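Local structure of 1,3-alpha-isomaltosidase (Kribbella flavida DSM 17836, 5X3I) at residues W297-N309 with H321-A335. The protein hydrolyses the alpha-1,3-glucosidic linkages of a cyclic tetrasaccharide derived from starch, releasing isomaltose inside the cell. The protein carries 1 engineered substitution. Residues are numbered along the deposited sequence; the frame is centred on the assembly and turned at random.
Sequences WVFRLWASGNEWN and HRDLAIPVGAVVIEA
Trp302 and Ala303 lie in parallel register with Ala330 and Val331, the first and second strands of the TIM barrel, joined through helix 311-323 as a beta-alpha-beta unit. Ala303 N gives a nearly straight bond to Ala330 O (2.8 Å), and Val332 N answers to Ala303 O (3.0 Å). Two residues earlier, Leu301 O accepts from both Gly329 N and Ala330 N.

Apolar packing covers both faces of the pair. Ala330 CB sits over the five-membered ring of Trp302, a CH-pi contact 4.1 Å from its centroid, while Val332 CG2 meets the indole edge at CE3. On the helix-facing side Ala303 CB touches Val328 CG2 and His321, whose NE2 is hydrogen-bonded to Tyr594 OH.

Arg300, bent at chi3 (65°), lays one guanidinium face over Gly329 CA and Val328 O and forms a salt bridge with Glu634. Replacing it with alanine would probably uncover the Gly329 backbone and leave Glu634 without this charged mate.

At the C-terminal ends, Asn306 ND2 donates to the anti side of Glu334 OE2 (2.8 Å), amide and carboxylate planes 83° apart. With OE1 salt-bridged to Lys469, this grip probably fixes the carboxylate's rotation about 6 Å from the side chain of Ala471, engineered at the inferred nucleophile position.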
loop_
_atom_site.group_PDB
_atom_site.type_symbol
_atom_site.label_atom_id
_atom_site.label_comp_id
_atom_site.label_asym_id
_atom_site.label_seq_id
_atom_site.Cartn_x
_atom_site.Cartn_y
_atom_site.Cartn_z
ATOM N N TRP A 297 -14.189 -4.244 17.928
ATOM C CA TRP A 297 -13.709 -2.899 18.256
ATOM C C TRP A 297 -12.980 -2.198 17.103
ATOM O O TRP A 297 -12.870 -0.977 17.122
ATOM C CB TRP A 297 -12.800 -2.903 19.502
ATOM C CG TRP A 297 -11.502 -3.683 19.418
ATOM C CD1 TRP A 297 -11.255 -4.916 19.948
ATOM C CD2 TRP A 297 -10.267 -3.260 18.810
ATOM N NE1 TRP A 297 -9.955 -5.293 19.701
ATOM C CE2 TRP A 297 -9.329 -4.293 19.004
ATOM C CE3 TRP A 297 -9.867 -2.111 18.129
ATOM C CZ2 TRP A 297 -8.028 -4.215 18.530
ATOM C CZ3 TRP A 297 -8.564 -2.034 17.669
ATOM C CH2 TRP A 297 -7.664 -3.076 17.868
ATOM N N VAL A 298 -12.511 -2.947 16.097
ATOM C CA VAL A 298 -11.829 -2.299 14.966
ATOM C C VAL A 298 -12.804 -1.421 14.192
ATOM O O VAL A 298 -12.391 -0.519 13.467
ATOM C CB VAL A 298 -11.158 -3.310 13.980
ATOM C CG1 VAL A 298 -10.239 -4.248 14.722
ATOM C CG2 VAL A 298 -12.195 -4.081 13.160
ATOM N N PHE A 299 -14.099 -1.645 14.393
ATOM C CA PHE A 299 -15.100 -0.855 13.694
ATOM C C PHE A 299 -15.441 0.471 14.367
ATOM O O PHE A 299 -16.257 1.230 13.859
ATOM C CB PHE A 299 -16.363 -1.684 13.498
ATOM C CG PHE A 299 -16.187 -2.800 12.524
ATOM C CD1 PHE A 299 -15.821 -2.532 11.212
ATOM C CD2 PHE A 299 -16.373 -4.111 12.905
ATOM C CE1 PHE A 299 -15.646 -3.553 10.296
ATOM C CE2 PHE A 299 -16.206 -5.141 11.984
ATOM C CZ PHE A 299 -15.847 -4.858 10.689
ATOM N N ARG A 300 -14.795 0.771 15.486
ATOM C CA ARG A 300 -14.986 2.070 16.102
ATOM C C ARG A 300 -14.049 3.101 15.477
ATOM O O ARG A 300 -13.198 2.756 14.667
ATOM C CB ARG A 300 -14.755 1.980 17.611
ATOM C CG ARG A 300 -15.639 0.950 18.299
ATOM C CD ARG A 300 -15.391 0.930 19.786
ATOM N NE ARG A 300 -15.788 2.178 20.416
ATOM C CZ ARG A 300 -15.504 2.501 21.675
ATOM N NH1 ARG A 300 -14.788 1.671 22.430
ATOM N NH2 ARG A 300 -15.929 3.652 22.177
ATOM N N LEU A 301 -14.167 4.356 15.892
ATOM C CA LEU A 301 -13.339 5.402 15.312
ATOM C C LEU A 301 -11.884 5.247 15.745
ATOM O O LEU A 301 -11.596 5.025 16.927
ATOM C CB LEU A 301 -13.853 6.786 15.699
ATOM C CG LEU A 301 -12.925 7.964 15.364
ATOM C CD1 LEU A 301 -12.728 8.099 13.850
ATOM C CD2 LEU A 301 -13.449 9.279 15.969
ATOM N N TRP A 302 -10.985 5.341 14.772
ATOM C CA TRP A 302 -9.547 5.370 15.016
ATOM C C TRP A 302 -9.027 6.803 14.997
ATOM O O TRP A 302 -9.223 7.528 14.021
ATOM C CB TRP A 302 -8.787 4.546 13.967
ATOM C CG TRP A 302 -9.028 3.081 13.987
ATOM C CD1 TRP A 302 -10.234 2.441 13.972
ATOM C CD2 TRP A 302 -8.033 2.057 14.003
ATOM N NE1 TRP A 302 -10.047 1.089 13.983
ATOM C CE2 TRP A 302 -8.705 0.822 13.999
ATOM C CE3 TRP A 302 -6.631 2.065 14.011
ATOM C CZ2 TRP A 302 -8.032 -0.396 14.000
ATOM C CZ3 TRP A 302 -5.961 0.850 14.016
ATOM C CH2 TRP A 302 -6.663 -0.362 14.014
ATOM N N ALA A 303 -8.348 7.202 16.066
ATOM C CA ALA A 303 -7.790 8.541 16.147
ATOM C C ALA A 303 -6.288 8.464 16.008
ATOM O O ALA A 303 -5.663 7.541 16.523
ATOM C CB ALA A 303 -8.171 9.223 17.448
ATOM N N SER A 304 -5.720 9.419 15.283
ATOM C CA SER A 304 -4.293 9.440 15.056
ATOM C C SER A 304 -3.768 10.854 14.770
ATOM O O SER A 304 -4.485 11.686 14.229
ATOM C CB SER A 304 -3.956 8.498 13.882
ATOM O OG SER A 304 -2.572 8.340 13.706
ATOM N N GLY A 305 -2.528 11.122 15.166
ATOM C CA GLY A 305 -1.741 12.116 14.469
ATOM C C GLY A 305 -0.270 12.037 14.818
ATOM O O GLY A 305 0.115 11.825 15.975
ATOM N N ASN A 306 0.560 12.387 13.843
ATOM C CA ASN A 306 1.955 12.004 13.944
ATOM C C ASN A 306 2.652 12.781 15.042
ATOM O O ASN A 306 3.566 12.288 15.676
ATOM C CB ASN A 306 2.689 12.207 12.623
ATOM C CG ASN A 306 4.162 11.941 12.757
ATOM O OD1 ASN A 306 4.932 12.845 13.046
ATOM N ND2 ASN A 306 4.551 10.686 12.620
ATOM N N GLU A 307 2.167 13.983 15.293
ATOM C CA GLU A 307 2.811 14.847 16.257
ATOM C C GLU A 307 2.391 14.564 17.705
ATOM O O GLU A 307 2.809 15.293 18.600
ATOM C CB GLU A 307 2.576 16.313 15.895
ATOM C CG GLU A 307 3.265 16.667 14.592
ATOM C CD GLU A 307 3.389 18.152 14.360
ATOM O OE1 GLU A 307 2.530 18.908 14.851
ATOM O OE2 GLU A 307 4.351 18.558 13.681
ATOM N N TRP A 308 1.599 13.520 17.971
ATOM C CA TRP A 308 1.374 13.283 19.380
ATOM C C TRP A 308 2.494 12.353 19.788
ATOM O O TRP A 308 2.348 11.135 19.807
ATOM C CB TRP A 308 0.017 12.596 19.594
ATOM C CG TRP A 308 -1.166 13.257 18.924
ATOM C CD1 TRP A 308 -1.284 14.568 18.586
ATOM C CD2 TRP A 308 -2.409 12.637 18.561
ATOM N NE1 TRP A 308 -2.511 14.806 18.029
ATOM C CE2 TRP A 308 -3.223 13.637 18.003
ATOM C CE3 TRP A 308 -2.917 11.336 18.666
ATOM C CZ2 TRP A 308 -4.506 13.375 17.526
ATOM C CZ3 TRP A 308 -4.188 11.074 18.181
ATOM C CH2 TRP A 308 -4.971 12.090 17.627
ATOM N N ASN A 309 3.569 12.987 20.239
ATOM C CA ASN A 309 4.835 12.315 20.495
ATOM C C ASN A 309 5.232 12.162 21.953
ATOM O O ASN A 309 6.386 11.850 22.234
ATOM C CB ASN A 309 5.959 12.947 19.660
ATOM C CG ASN A 309 6.412 14.266 20.181
ATOM O OD1 ASN A 309 5.623 15.060 20.655
ATOM N ND2 ASN A 309 7.695 14.515 20.077
ATOM N N HIS A 321 -11.216 14.179 23.281
ATOM C CA HIS A 321 -12.238 13.292 22.726
ATOM C C HIS A 321 -13.316 13.010 23.767
ATOM O O HIS A 321 -14.508 13.104 23.480
ATOM C CB HIS A 321 -11.632 11.961 22.259
ATOM C CG HIS A 321 -11.412 11.873 20.778
ATOM N ND1 HIS A 321 -12.406 11.504 19.898
ATOM C CD2 HIS A 321 -10.305 12.089 20.026
ATOM C CE1 HIS A 321 -11.923 11.504 18.666
ATOM N NE2 HIS A 321 -10.651 11.855 18.718
ATOM N N ARG A 322 -12.883 12.647 24.972
ATOM C CA ARG A 322 -13.811 12.345 26.059
ATOM C C ARG A 322 -14.658 13.561 26.423
ATOM O O ARG A 322 -15.864 13.464 26.536
ATOM C CB ARG A 322 -13.059 11.864 27.308
ATOM C CG ARG A 322 -13.964 11.708 28.534
ATOM C CD ARG A 322 -13.180 11.786 29.842
ATOM N NE ARG A 322 -12.496 13.063 29.997
ATOM C CZ ARG A 322 -11.495 13.264 30.847
ATOM N NH1 ARG A 322 -11.068 12.269 31.620
ATOM N NH2 ARG A 322 -10.921 14.455 30.927
ATOM N N ASP A 323 -14.016 14.706 26.605
ATOM C CA ASP A 323 -14.727 15.885 27.079
ATOM C C ASP A 323 -15.706 16.426 26.036
ATOM O O ASP A 323 -16.721 17.007 26.392
ATOM C CB ASP A 323 -13.734 16.964 27.509
ATOM C CG ASP A 323 -12.912 16.541 28.715
ATOM O OD1 ASP A 323 -13.362 15.661 29.463
ATOM O OD2 ASP A 323 -11.809 17.068 28.897
ATOM N N LEU A 324 -15.425 16.197 24.751
ATOM C CA LEU A 324 -16.343 16.625 23.698
ATOM C C LEU A 324 -17.338 15.525 23.338
ATOM O O LEU A 324 -18.129 15.676 22.422
ATOM C CB LEU A 324 -15.572 17.078 22.452
ATOM C CG LEU A 324 -14.640 18.280 22.633
ATOM C CD1 LEU A 324 -13.886 18.625 21.339
ATOM C CD2 LEU A 324 -15.422 19.482 23.112
ATOM N N ALA A 325 -17.283 14.418 24.069
ATOM C CA ALA A 325 -18.193 13.300 23.871
ATOM C C ALA A 325 -18.175 12.779 22.423
ATOM O O ALA A 325 -19.216 12.443 21.870
ATOM C CB ALA A 325 -19.610 13.693 24.282
ATOM N N ILE A 326 -16.986 12.744 21.827
ATOM C CA ILE A 326 -16.765 12.091 20.541
ATOM C C ILE A 326 -16.124 10.740 20.792
ATOM O O ILE A 326 -14.947 10.661 21.139
ATOM C CB ILE A 326 -15.851 12.916 19.615
ATOM C CG1 ILE A 326 -16.411 14.330 19.424
ATOM C CG2 ILE A 326 -15.644 12.185 18.274
ATOM C CD1 ILE A 326 -15.379 15.338 18.920
ATOM N N PRO A 327 -16.897 9.669 20.612
ATOM C CA PRO A 327 -16.431 8.323 20.957
ATOM C C PRO A 327 -15.242 7.925 20.096
ATOM O O PRO A 327 -15.259 8.203 18.910
ATOM C CB PRO A 327 -17.640 7.435 20.658
ATOM C CG PRO A 327 -18.793 8.342 20.527
ATOM C CD PRO A 327 -18.271 9.669 20.093
ATOM N N VAL A 328 -14.227 7.318 20.692
ATOM C CA VAL A 328 -13.101 6.814 19.939
ATOM C C VAL A 328 -12.764 5.412 20.442
ATOM O O VAL A 328 -12.743 5.173 21.642
ATOM C CB VAL A 328 -11.878 7.754 20.046
ATOM C CG1 VAL A 328 -11.587 8.098 21.509
ATOM C CG2 VAL A 328 -10.676 7.132 19.388
ATOM N N GLY A 329 -12.564 4.475 19.519
ATOM C CA GLY A 329 -12.240 3.109 19.883
ATOM C C GLY A 329 -10.771 2.713 19.845
ATOM O O GLY A 329 -10.395 1.724 20.457
ATOM N N ALA A 330 -9.936 3.473 19.142
ATOM C CA ALA A 330 -8.506 3.178 19.097
ATOM C C ALA A 330 -7.654 4.428 18.905
ATOM O O ALA A 330 -8.034 5.331 18.182
ATOM C CB ALA A 330 -8.203 2.190 17.992
ATOM N N VAL A 331 -6.486 4.457 19.526
ATOM C CA VAL A 331 -5.529 5.519 19.247
ATOM C C VAL A 331 -4.255 4.908 18.684
ATOM O O VAL A 331 -3.751 3.905 19.192
ATOM C CB VAL A 331 -5.207 6.379 20.495
ATOM C CG1 VAL A 331 -4.553 5.548 21.596
ATOM C CG2 VAL A 331 -4.333 7.585 20.116
ATOM N N VAL A 332 -3.774 5.499 17.598
ATOM C CA VAL A 332 -2.514 5.121 17.002
ATOM C C VAL A 332 -1.433 6.097 17.458
ATOM O O VAL A 332 -1.601 7.300 17.334
ATOM C CB VAL A 332 -2.589 5.116 15.449
ATOM C CG1 VAL A 332 -1.269 4.722 14.869
ATOM C CG2 VAL A 332 -3.704 4.183 14.938
ATOM N N ILE A 333 -0.330 5.589 17.978
ATOM C CA ILE A 333 0.778 6.466 18.316
ATOM C C ILE A 333 1.946 6.204 17.375
ATOM O O ILE A 333 2.622 5.183 17.479
ATOM C CB ILE A 333 1.252 6.270 19.773
ATOM C CG1 ILE A 333 0.063 6.231 20.745
ATOM C CG2 ILE A 333 2.221 7.378 20.159
ATOM C CD1 ILE A 333 0.458 5.867 22.200
ATOM N N GLU A 334 2.183 7.136 16.461
ATOM C CA GLU A 334 3.287 6.970 15.527
ATOM C C GLU A 334 4.647 7.317 16.101
ATOM O O GLU A 334 5.566 6.506 15.983
ATOM C CB GLU A 334 3.059 7.786 14.251
ATOM C CG GLU A 334 1.961 7.240 13.372
ATOM C CD GLU A 334 2.090 7.708 11.926
ATOM O OE1 GLU A 334 1.637 6.991 11.016
ATOM O OE2 GLU A 334 2.632 8.808 11.720
ATOM N N ALA A 335 4.820 8.479 16.737
ATOM C CA ALA A 335 6.136 8.627 17.313
ATOM C C ALA A 335 6.038 8.379 18.793
ATOM O O ALA A 335 5.955 9.311 19.604
ATOM C CB ALA A 335 6.658 10.025 17.051
HETATM O O HOH W 1 -12.164 -0.108 21.539
HETATM O O HOH W 2 -16.255 5.313 17.417
HETATM O O HOH W 3 -0.234 8.983 15.639
HETATM O O HOH W 4 2.437 9.920 17.377
HETATM O O HOH W 5 8.087 9.845 21.504
#